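Local structure of glycerate dehydrogenase (Bacillus sp. 5mfcol3.1, 6P2I) at residues A[10-15]-A[28-33]; A[105-110]-A[155-160]; A[145-150]-A[179-184]. The protein probably reduces acyclic imino acids to amino acids with NADPH, as an imine reductase of the D-isomer specific 2-hydroxyacid dehydrogenase family. All blocks are in the same frame, centred on the assembly; numbering follows the deposited sequence.

Interaction 1 (A[10-15]-A[28-33])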
loop_
_atom_site.group_PDB
_atom_site.type_symbol
_atom_site.label_atom_id
_atom_site.label_comp_id
_atom_site.label_asym_id
_atom_site.label_seq_id
_atom_site.Cartn_x
_atom_site.Cartn_y
_atom_site.Cartn_z
ATOM N N THR A 10 -4.326 25.958 -1.690
ATOM C CA THR A 10 -3.771 24.962 -0.783
ATOM C C THR A 10 -2.301 25.239 -0.531
ATOM O O THR A 10 -1.828 25.175 0.614
ATOM C CB THR A 10 -3.945 23.569 -1.361
ATOM O OG1 THR A 10 -5.331 23.221 -1.327
ATOM C CG2 THR A 10 -3.123 22.562 -0.537
ATOM N N TYR A 11 -1.574 25.594 -1.588
ATOM C CA TYR A 11 -0.127 25.762 -1.523
ATOM C C TYR A 11 0.267 26.903 -2.446
ATOM O O TYR A 11 -0.064 26.882 -3.634
ATOM C CB TYR A 11 0.573 24.453 -1.918
ATOM C CG TYR A 11 2.077 24.479 -1.794
ATOM C CD1 TYR A 11 2.689 24.706 -0.567
ATOM C CD2 TYR A 11 2.886 24.263 -2.905
ATOM C CE1 TYR A 11 4.072 24.732 -0.447
ATOM C CE2 TYR A 11 4.268 24.280 -2.797
ATOM C CZ TYR A 11 4.853 24.512 -1.571
ATOM O OH TYR A 11 6.224 24.524 -1.453
ATOM N N LEU A 12 0.940 27.909 -1.891
ATOM C CA LEU A 12 1.397 29.063 -2.659
ATOM C C LEU A 12 2.513 29.715 -1.860
ATOM O O LEU A 12 2.314 30.740 -1.193
ATOM C CB LEU A 12 0.258 30.045 -2.953
ATOM C CG LEU A 12 0.599 31.079 -4.044
ATOM C CD1 LEU A 12 0.617 30.438 -5.446
ATOM C CD2 LEU A 12 -0.367 32.268 -4.001
ATOM N N PRO A 13 3.707 29.139 -1.913
ATOM C CA PRO A 13 4.801 29.614 -1.068
ATOM C C PRO A 13 5.318 30.957 -1.547
ATOM O O PRO A 13 5.018 31.412 -2.654
ATOM C CB PRO A 13 5.858 28.515 -1.219
ATOM C CG PRO A 13 5.577 27.917 -2.563
ATOM C CD PRO A 13 4.085 27.991 -2.756
ATOM N N SER A 14 6.117 31.586 -0.678
ATOM C CA SER A 14 6.615 32.932 -0.943
ATOM C C SER A 14 7.365 33.010 -2.264
ATOM O O SER A 14 7.252 34.008 -2.987
ATOM C CB SER A 14 7.521 33.392 0.198
ATOM O OG SER A 14 6.790 33.546 1.400
ATOM N N TRP A 15 8.161 31.983 -2.588
ATOM C CA TRP A 15 8.956 32.074 -3.808
ATOM C C TRP A 15 8.068 32.152 -5.042
ATOM O O TRP A 15 8.412 32.847 -6.007
ATOM C CB TRP A 15 9.949 30.911 -3.901
ATOM C CG TRP A 15 9.424 29.575 -4.339
ATOM C CD1 TRP A 15 9.111 28.513 -3.530
ATOM C CD2 TRP A 15 9.221 29.123 -5.686
ATOM N NE1 TRP A 15 8.704 27.436 -4.290
ATOM C CE2 TRP A 15 8.767 27.782 -5.615
ATOM C CE3 TRP A 15 9.369 29.719 -6.943
ATOM C CZ2 TRP A 15 8.450 27.037 -6.750
ATOM C CZ3 TRP A 15 9.057 28.973 -8.073
ATOM C CH2 TRP A 15 8.604 27.648 -7.969
ATOM N N VAL A 28 -3.869 37.579 -4.506
ATOM C CA VAL A 28 -4.302 36.274 -4.027
ATOM C C VAL A 28 -5.384 36.485 -2.985
ATOM O O VAL A 28 -5.223 37.311 -2.081
ATOM C CB VAL A 28 -3.133 35.484 -3.421
ATOM C CG1 VAL A 28 -3.591 34.087 -3.014
ATOM C CG2 VAL A 28 -1.986 35.415 -4.400
ATOM N N PHE A 29 -6.471 35.726 -3.095
ATOM C CA PHE A 29 -7.567 35.763 -2.135
ATOM C C PHE A 29 -7.559 34.485 -1.316
ATOM O O PHE A 29 -7.616 33.385 -1.875
ATOM C CB PHE A 29 -8.915 35.913 -2.835
ATOM C CG PHE A 29 -9.119 37.268 -3.444
ATOM C CD1 PHE A 29 -9.703 38.288 -2.710
ATOM C CD2 PHE A 29 -8.726 37.521 -4.746
ATOM C CE1 PHE A 29 -9.898 39.547 -3.264
ATOM C CE2 PHE A 29 -8.917 38.773 -5.310
ATOM C CZ PHE A 29 -9.506 39.790 -4.565
ATOM N N TYR A 30 -7.518 34.630 0.002
ATOM C CA TYR A 30 -7.459 33.454 0.872
ATOM C C TYR A 30 -8.832 33.132 1.448
ATOM O O TYR A 30 -9.020 33.020 2.654
ATOM C CB TYR A 30 -6.427 33.672 1.969
ATOM C CG TYR A 30 -5.020 33.817 1.430
ATOM C CD1 TYR A 30 -4.522 35.060 1.035
ATOM C CD2 TYR A 30 -4.202 32.708 1.295
ATOM C CE1 TYR A 30 -3.231 35.182 0.537
ATOM C CE2 TYR A 30 -2.925 32.820 0.796
ATOM C CZ TYR A 30 -2.441 34.050 0.427
ATOM O OH TYR A 30 -1.156 34.143 -0.067
ATOM N N ASP A 31 -9.817 32.991 0.567
ATOM C CA ASP A 31 -11.181 32.703 0.977
ATOM C C ASP A 31 -11.853 31.910 -0.131
ATOM O O ASP A 31 -11.248 31.609 -1.163
ATOM C CB ASP A 31 -11.950 33.990 1.301
ATOM C CG ASP A 31 -12.059 34.942 0.106
ATOM O OD1 ASP A 31 -11.830 34.516 -1.045
ATOM O OD2 ASP A 31 -12.384 36.128 0.325
ATOM N N PHE A 32 -13.111 31.562 0.097
ATOM C CA PHE A 32 -13.953 31.000 -0.948
ATOM C C PHE A 32 -14.930 32.085 -1.358
ATOM O O PHE A 32 -15.771 32.490 -0.538
ATOM C CB PHE A 32 -14.702 29.762 -0.455
ATOM C CG PHE A 32 -13.796 28.661 0.018
ATOM C CD1 PHE A 32 -13.006 27.961 -0.878
ATOM C CD2 PHE A 32 -13.738 28.332 1.362
ATOM C CE1 PHE A 32 -12.166 26.955 -0.440
ATOM C CE2 PHE A 32 -12.894 27.328 1.808
ATOM C CZ PHE A 32 -12.114 26.638 0.905
ATOM N N PRO A 33 -14.830 32.628 -2.570
ATOM C CA PRO A 33 -15.713 33.739 -2.944
ATOM C C PRO A 33 -17.148 33.270 -3.118
ATOM O O PRO A 33 -17.405 32.157 -3.581
ATOM C CB PRO A 33 -15.126 34.233 -4.274
ATOM C CG PRO A 33 -14.418 33.025 -4.832
ATOM C CD PRO A 33 -13.870 32.295 -3.637
HETATM O O HOH W 1 0.234 31.687 0.362
#

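Interaction 2 (A[105-110]-A[155-160])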
loop_
_atom_site.group_PDB
_atom_site.type_symbol
_atom_site.label_atom_id
_atom_site.label_comp_id
_atom_site.label_asym_id
_atom_site.label_seq_id
_atom_site.Cartn_x
_atom_site.Cartn_y
_atom_site.Cartn_z
ATOM N N HIS A 105 -0.903 6.440 -4.583
ATOM C CA HIS A 105 -2.077 6.330 -3.727
ATOM C C HIS A 105 -2.976 5.184 -4.141
ATOM O O HIS A 105 -3.643 4.585 -3.288
ATOM C CB HIS A 105 -2.870 7.639 -3.757
ATOM C CG HIS A 105 -3.755 7.831 -2.576
ATOM N ND1 HIS A 105 -3.278 8.236 -1.347
ATOM C CD2 HIS A 105 -5.099 7.713 -2.439
ATOM C CE1 HIS A 105 -4.291 8.368 -0.508
ATOM N NE2 HIS A 105 -5.405 8.049 -1.142
ATOM N N VAL A 106 -3.041 4.879 -5.442
ATOM C CA VAL A 106 -3.825 3.729 -5.875
ATOM C C VAL A 106 -3.336 2.471 -5.164
ATOM O O VAL A 106 -4.135 1.661 -4.674
ATOM C CB VAL A 106 -3.740 3.560 -7.405
ATOM C CG1 VAL A 106 -4.305 2.211 -7.834
ATOM C CG2 VAL A 106 -4.471 4.700 -8.132
ATOM N N PHE A 107 -2.018 2.306 -5.080
ATOM C CA PHE A 107 -1.474 1.128 -4.414
ATOM C C PHE A 107 -1.607 1.233 -2.903
ATOM O O PHE A 107 -1.852 0.222 -2.245
ATOM C CB PHE A 107 -0.024 0.903 -4.855
ATOM C CG PHE A 107 0.069 0.385 -6.253
ATOM C CD1 PHE A 107 0.054 1.254 -7.338
ATOM C CD2 PHE A 107 0.097 -0.978 -6.482
ATOM C CE1 PHE A 107 0.094 0.772 -8.624
ATOM C CE2 PHE A 107 0.141 -1.473 -7.778
ATOM C CZ PHE A 107 0.147 -0.604 -8.845
ATOM N N ALA A 108 -1.502 2.441 -2.340
ATOM C CA ALA A 108 -1.801 2.619 -0.922
ATOM C C ALA A 108 -3.207 2.130 -0.599
ATOM O O ALA A 108 -3.415 1.366 0.352
ATOM C CB ALA A 108 -1.644 4.094 -0.525
ATOM N N LEU A 109 -4.194 2.551 -1.396
ATOM C CA LEU A 109 -5.569 2.135 -1.154
ATOM C C LEU A 109 -5.763 0.645 -1.401
ATOM O O LEU A 109 -6.434 -0.033 -0.615
ATOM C CB LEU A 109 -6.516 2.927 -2.049
ATOM C CG LEU A 109 -6.690 4.387 -1.666
ATOM C CD1 LEU A 109 -7.477 5.113 -2.768
ATOM C CD2 LEU A 109 -7.397 4.516 -0.314
ATOM N N LEU A 110 -5.206 0.132 -2.500
ATOM C CA LEU A 110 -5.354 -1.278 -2.840
ATOM C C LEU A 110 -4.827 -2.168 -1.724
ATOM O O LEU A 110 -5.488 -3.123 -1.316
ATOM C CB LEU A 110 -4.627 -1.570 -4.158
ATOM C CG LEU A 110 -4.419 -3.029 -4.577
ATOM C CD1 LEU A 110 -5.743 -3.772 -4.708
ATOM C CD2 LEU A 110 -3.642 -3.084 -5.893
ATOM N N GLN A 155 -1.372 5.614 -17.038
ATOM C CA GLN A 155 -0.110 5.038 -17.511
ATOM C C GLN A 155 0.920 4.937 -16.396
ATOM O O GLN A 155 1.761 4.030 -16.413
ATOM C CB GLN A 155 0.446 5.863 -18.666
ATOM C CG GLN A 155 -0.295 5.621 -19.963
ATOM C CD GLN A 155 0.225 6.488 -21.086
ATOM O OE1 GLN A 155 1.430 6.579 -21.297
ATOM N NE2 GLN A 155 -0.682 7.128 -21.817
ATOM N N THR A 156 0.893 5.860 -15.436
ATOM C CA THR A 156 1.804 5.751 -14.302
ATOM C C THR A 156 1.442 4.553 -13.441
ATOM O O THR A 156 2.329 3.803 -13.004
ATOM C CB THR A 156 1.802 7.048 -13.478
ATOM O OG1 THR A 156 2.053 8.166 -14.342
ATOM C CG2 THR A 156 2.905 7.009 -12.429
ATOM N N VAL A 157 0.145 4.339 -13.211
ATOM C CA VAL A 157 -0.294 3.149 -12.488
ATOM C C VAL A 157 0.131 1.893 -13.238
ATOM O O VAL A 157 0.608 0.919 -12.633
ATOM C CB VAL A 157 -1.816 3.183 -12.268
ATOM C CG1 VAL A 157 -2.319 1.822 -11.748
ATOM C CG2 VAL A 157 -2.188 4.297 -11.294
ATOM N N ALA A 158 -0.024 1.897 -14.565
ATOM C CA ALA A 158 0.384 0.727 -15.348
ATOM C C ALA A 158 1.869 0.431 -15.179
ATOM O O ALA A 158 2.271 -0.739 -15.106
ATOM C CB ALA A 158 0.043 0.932 -16.826
ATOM N N GLU A 159 2.709 1.470 -15.133
ATOM C CA GLU A 159 4.144 1.236 -14.977
ATOM C C GLU A 159 4.435 0.530 -13.664
ATOM O O GLU A 159 5.224 -0.424 -13.616
ATOM C CB GLU A 159 4.919 2.551 -15.023
ATOM C CG GLU A 159 4.910 3.284 -16.322
ATOM C CD GLU A 159 5.751 4.540 -16.230
ATOM O OE1 GLU A 159 6.916 4.437 -15.780
ATOM O OE2 GLU A 159 5.241 5.626 -16.573
ATOM N N ILE A 160 3.828 1.012 -12.580
ATOM C CA ILE A 160 4.008 0.372 -11.282
ATOM C C ILE A 160 3.451 -1.045 -11.309
ATOM O O ILE A 160 4.082 -1.986 -10.809
ATOM C CB ILE A 160 3.354 1.207 -10.171
ATOM C CG1 ILE A 160 4.011 2.590 -10.073
ATOM C CG2 ILE A 160 3.440 0.468 -8.846
ATOM C CD1 ILE A 160 3.269 3.521 -9.171
#

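Interaction 3 (A[145-150]-A[179-184]). With NAP (NADP nicotinamide-adenine-dinucleotide phosphate), chain C.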
loop_
_atom_site.group_PDB
_atom_site.type_symbol
_atom_site.label_atom_id
_atom_site.label_comp_id
_atom_site.label_asym_id
_atom_site.label_seq_id
_atom_site.Cartn_x
_atom_site.Cartn_y
_atom_site.Cartn_z
ATOM N N ILE A 145 -5.156 -5.998 -13.383
ATOM C CA ILE A 145 -5.653 -4.677 -13.012
ATOM C C ILE A 145 -6.215 -4.019 -14.262
ATOM O O ILE A 145 -5.565 -4.015 -15.314
ATOM C CB ILE A 145 -4.563 -3.811 -12.360
ATOM C CG1 ILE A 145 -5.138 -2.442 -11.996
ATOM C CG2 ILE A 145 -3.330 -3.674 -13.254
ATOM C CD1 ILE A 145 -4.238 -1.630 -11.063
ATOM N N GLY A 146 -7.426 -3.476 -14.146
ATOM C CA GLY A 146 -8.092 -2.845 -15.268
ATOM C C GLY A 146 -8.193 -1.354 -15.026
ATOM O O GLY A 146 -8.717 -0.912 -13.995
ATOM N N LEU A 147 -7.663 -0.573 -15.953
ATOM C CA LEU A 147 -7.554 0.875 -15.808
ATOM C C LEU A 147 -8.583 1.522 -16.725
ATOM O O LEU A 147 -8.483 1.418 -17.951
ATOM C CB LEU A 147 -6.132 1.330 -16.132
ATOM C CG LEU A 147 -5.031 0.597 -15.347
ATOM C CD1 LEU A 147 -3.630 0.980 -15.835
ATOM C CD2 LEU A 147 -5.176 0.881 -13.859
ATOM N N ILE A 148 -9.590 2.168 -16.134
ATOM C CA ILE A 148 -10.587 2.908 -16.899
ATOM C C ILE A 148 -10.026 4.320 -17.050
ATOM O O ILE A 148 -10.130 5.148 -16.139
ATOM C CB ILE A 148 -11.958 2.894 -16.220
ATOM C CG1 ILE A 148 -12.466 1.460 -16.059
ATOM C CG2 ILE A 148 -12.974 3.759 -17.006
ATOM C CD1 ILE A 148 -13.720 1.344 -15.204
ATOM N N GLY A 149 -9.400 4.582 -18.198
ATOM C CA GLY A 149 -8.601 5.780 -18.379
ATOM C C GLY A 149 -7.130 5.436 -18.298
ATOM O O GLY A 149 -6.673 4.886 -17.289
ATOM N N ILE A 150 -6.382 5.717 -19.367
ATOM C CA ILE A 150 -4.987 5.309 -19.460
ATOM C C ILE A 150 -4.187 6.477 -20.020
ATOM O O ILE A 150 -3.407 6.326 -20.972
ATOM C CB ILE A 150 -4.831 4.022 -20.300
ATOM C CG1 ILE A 150 -5.643 4.108 -21.597
ATOM C CG2 ILE A 150 -5.288 2.809 -19.505
ATOM C CD1 ILE A 150 -5.569 2.830 -22.433
ATOM N N LYS A 179 1.165 1.836 -24.926
ATOM C CA LYS A 179 2.118 0.743 -24.784
ATOM C C LYS A 179 1.986 0.070 -23.422
ATOM O O LYS A 179 1.810 0.733 -22.394
ATOM C CB LYS A 179 3.544 1.259 -24.976
ATOM N N GLY A 180 2.068 -1.262 -23.426
ATOM C CA GLY A 180 2.053 -2.045 -22.206
ATOM C C GLY A 180 0.694 -2.260 -21.585
ATOM O O GLY A 180 0.620 -2.772 -20.460
ATOM N N ILE A 181 -0.384 -1.882 -22.271
ATOM C CA ILE A 181 -1.735 -2.010 -21.743
ATOM C C ILE A 181 -2.589 -2.703 -22.796
ATOM O O ILE A 181 -2.777 -2.164 -23.892
ATOM C CB ILE A 181 -2.334 -0.639 -21.379
ATOM C CG1 ILE A 181 -1.504 0.033 -20.277
ATOM C CG2 ILE A 181 -3.784 -0.797 -20.953
ATOM C CD1 ILE A 181 -1.946 1.475 -19.945
ATOM N N GLN A 182 -3.106 -3.887 -22.471
ATOM C CA GLN A 182 -4.021 -4.582 -23.371
ATOM C C GLN A 182 -5.378 -3.894 -23.301
ATOM O O GLN A 182 -6.020 -3.881 -22.245
ATOM C CB GLN A 182 -4.146 -6.052 -22.995
ATOM C CG GLN A 182 -5.219 -6.781 -23.779
ATOM C CD GLN A 182 -4.664 -7.502 -24.996
ATOM O OE1 GLN A 182 -4.293 -6.879 -25.992
ATOM N NE2 GLN A 182 -4.592 -8.824 -24.911
ATOM N N GLN A 183 -5.820 -3.310 -24.405
ATOM C CA GLN A 183 -7.022 -2.498 -24.358
ATOM C C GLN A 183 -8.254 -3.317 -24.719
ATOM O O GLN A 183 -8.234 -4.131 -25.648
ATOM C CB GLN A 183 -6.859 -1.272 -25.259
ATOM C CG GLN A 183 -5.846 -0.337 -24.634
ATOM C CD GLN A 183 -5.271 0.707 -25.569
ATOM O OE1 GLN A 183 -4.061 0.721 -25.810
ATOM N NE2 GLN A 183 -6.117 1.606 -26.068
ATOM N N VAL A 184 -9.313 -3.124 -23.930
ATOM C CA VAL A 184 -10.545 -3.902 -24.000
ATOM C C VAL A 184 -11.718 -2.939 -23.852
ATOM O O VAL A 184 -11.544 -1.777 -23.485
ATOM C CB VAL A 184 -10.599 -4.981 -22.898
ATOM C CG1 VAL A 184 -9.409 -5.934 -23.022
ATOM C CG2 VAL A 184 -10.605 -4.321 -21.529
HETATM P PA NAP C . -5.628 12.359 -18.882
HETATM O O1A NAP C . -6.467 13.368 -19.638
HETATM O O2A NAP C . -4.149 12.293 -19.126
HETATM O O5B NAP C . -6.229 10.909 -19.184
HETATM C C5B NAP C . -7.635 10.686 -19.231
HETATM C C4B NAP C . -7.850 9.271 -19.755
HETATM O O4B NAP C . -9.254 9.006 -19.713
HETATM C C3B NAP C . -7.420 9.118 -21.216
HETATM O O3B NAP C . -7.010 7.755 -21.447
HETATM C C2B NAP C . -8.698 9.358 -21.984
HETATM O O2B NAP C . -8.706 8.734 -23.259
HETATM C C1B NAP C . -9.671 8.674 -21.042
HETATM N N9A NAP C . -11.056 9.089 -21.314
HETATM C C8A NAP C . -11.524 10.349 -21.413
HETATM N N7A NAP C . -12.850 10.337 -21.696
HETATM C C5A NAP C . -13.220 9.047 -21.796
HETATM C C6A NAP C . -14.475 8.320 -22.072
HETATM N N6A NAP C . -15.623 8.996 -22.313
HETATM N N1A NAP C . -14.427 6.972 -22.072
HETATM C C2A NAP C . -13.289 6.283 -21.833
HETATM N N3A NAP C . -12.105 6.868 -21.572
HETATM C C4A NAP C . -12.030 8.229 -21.546
HETATM O O3 NAP C . -6.009 12.578 -17.328
HETATM P PN NAP C . -5.104 12.245 -16.041
HETATM O O1N NAP C . -4.009 13.272 -15.896
HETATM O O2N NAP C . -4.713 10.784 -16.058
HETATM O O5D NAP C . -6.173 12.522 -14.874
HETATM C C5D NAP C . -7.384 11.760 -14.812
HETATM C C4D NAP C . -8.279 12.273 -13.692
HETATM O O4D NAP C . -7.640 12.046 -12.440
HETATM C C3D NAP C . -8.506 13.778 -13.701
HETATM O O3D NAP C . -9.536 14.177 -14.618
HETATM C C2D NAP C . -8.860 14.056 -12.248
HETATM O O2D NAP C . -10.285 14.070 -12.097
HETATM C C1D NAP C . -8.238 12.894 -11.469
HETATM N N1N NAP C . -7.231 13.388 -10.521
HETATM C C2N NAP C . -7.353 13.090 -9.215
HETATM C C3N NAP C . -6.429 13.555 -8.283
HETATM C C7N NAP C . -6.599 13.234 -6.819
HETATM O O7N NAP C . -5.985 13.890 -5.989
HETATM N N7N NAP C . -7.461 12.283 -6.433
HETATM C C4N NAP C . -5.363 14.342 -8.726
HETATM C C5N NAP C . -5.261 14.648 -10.085
HETATM C C6N NAP C . -6.214 14.145 -10.964
HETATM P P2B NAP C . -8.101 9.424 -24.588
HETATM O O1X NAP C . -8.778 10.779 -24.691
HETATM O O2X NAP C . -6.623 9.546 -24.336
HETATM O O3X NAP C . -8.434 8.432 -25.671
#

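Interaction 1 (A[10-15]-A[28-33])
Leu12 and Val28 make a small apolar surface contact between the loop leading into helix 14-23 and the end of strand 25-28 with the loop that follows it. Their side chains reach toward each other and meet tip to tip. Leu12 CD2 does all the touching from its side, 3.6 Å from Val28 CG2 and 3.8 Å from Val28 CG1, so the methyl sits against the fork of the valine. In Leu12 CG lies anti to the backbone N (chi1 -165°), which carries the isobutyl group toward Val28. The contact is modest, with 94 Å² buried in all. Val28 CG1 also lies 3.6 Å above one face of the Tyr30 ring, toward its rim, which puts the ring beside the apolar pair. A water joins the two loops at the phenol end. It donates to Leu12 O at 2.8 Å and is hydrogen-bonded to Tyr30 OH at 2.9 Å, lying in the plane of the ring. Leu12 and Val28 both touch Tyr5 of strand 2-5, while Leu12 and Tyr30 both pack on Ile17 of helix 14-23. Pro13 is the N-cap of that helix. The helix links strands 2-5 and 25-28, parallel neighbours in the five-stranded sheet. The contact brings together the loops at the C-terminal ends of the two parallel strands of a beta-alpha-beta unit, at the edge of the sheet.

Interaction 2 (A[105-110]-A[155-160])
Phe107, Val157 and Ile160 carry this buried contact between helix 99-114 and helix 152-163. The two helix segments run at 60° to each other, with axes 10.9 Å apart at closest approach. Phe107 has the largest area buried here. Its phenyl ring slides past Ile160 in the opposite direction, and the isoleucine lies over one face. Ile160 CG2 makes a CH-pi contact, 3.6 Å from the centroid of the Phe107 ring and 23° off the ring normal. The methyl is offset toward the rim, and its nearest ring atom is Phe107 CE1 at 3.4 Å. Ile160 CB follows behind it, 3.6 Å from the same Phe107 CE1. The branch that does this is CG2, held anti to the backbone N of Ile160, while CG1 stands beside that N (chi1 -62°).

Val157 meets the ring differently. Its carbonyl oxygen lies at the ring edge, near the plane, with Val157 O 4.0 Å from Phe107 CE1. Val157 CG1 lies about as far from the same ring carbon, Phe107 CE1. The other methyl turns to the residue before Phe107 in the partner helix, with Val157 CG2 3.9 Å from Val106 CG2. These two valines cross at about a right angle.

Val157 also packs on Ile145 and Leu147 of strand 144-148, and Val106 on Ile225 of strand 223-226, which places both helices against the seven-stranded sheet. Phe111 and Phe164 of the second subunit pack on Phe107 and Ile160 respectively, so the contact borders the dimer interface. Methyl groups and one aromatic ring make up the side-chain contact, with no salt bridge or polar side chain taking part. The helices are therefore held here by close apolar packing and dispersion, with the Ile160 methyl over one face of the ring.

Interaction 3 (A[145-150]-A[179-184])
Ile150 and Ile181 slide past each other in opposite directions, and Gln183 crosses the far end of Ile150 at a slant. Ile181 CD1 does the touching on its side, 3.6 Å from Ile150 CG2 and 3.9 Å from Ile150 CB. The other branch of Ile150 serves Gln183: Ile150 CD1 lies 3.8 Å from Gln183 CD, beside the amide. Ile150 CG1 stands between its own backbone N and carbonyl carbon (chi1 46°), which sends the two branches to different partners. The Gln183 amide is tied down by hydrogen bonds from Val178 N to its OE1 and from its NE2 to Arg176 O. Leu147 CD1 comes no nearer than 4.5 Å to Ile181 CD1.

Ile150 belongs to the nucleotide-binding turn of a Rossmann fold, where strand 144-148 runs into the glycine-rich loop before helix 152-163, and residues 179-184 pack beside it. Gly149 of that loop passes close to the cofactor, its CA 3.6 Å from NAP O4B. The next residue grips the sugar: Ile150 N donates to NAP O3B at 3.0 Å, with an N-H...O angle of 156°. An alanine here would keep this backbone donor but would probably strip Gln183 of its apolar neighbour CD1 and leave Ile181 CD1 with a thinner contact, through CB alone. Ile181 also packs on Val168 of strand 167-171 and Ala158 of helix 152-163.

Interaction 1 closes before the other two open, and it belongs to the five-stranded parallel sheet. Interactions 2 and 3 belong to the seven-stranded sheet of the NAD-binding domain, and their segments alternate along the chain. The centre of interaction 1 lies about 30 Å from that of interaction 2 and about 37 Å from that of interaction 3. Interactions 2 and 3 have centres about 12 Å apart and touch. Helix 152-163 follows strand 144-148 and joins them: Ala158 CB packs on Ile181 CD1 at 3.7 Å, and Gln155 probably hydrogen-bonds to Ile150 O. One helix thus connects the cofactor loop to the packing near the dimer interface.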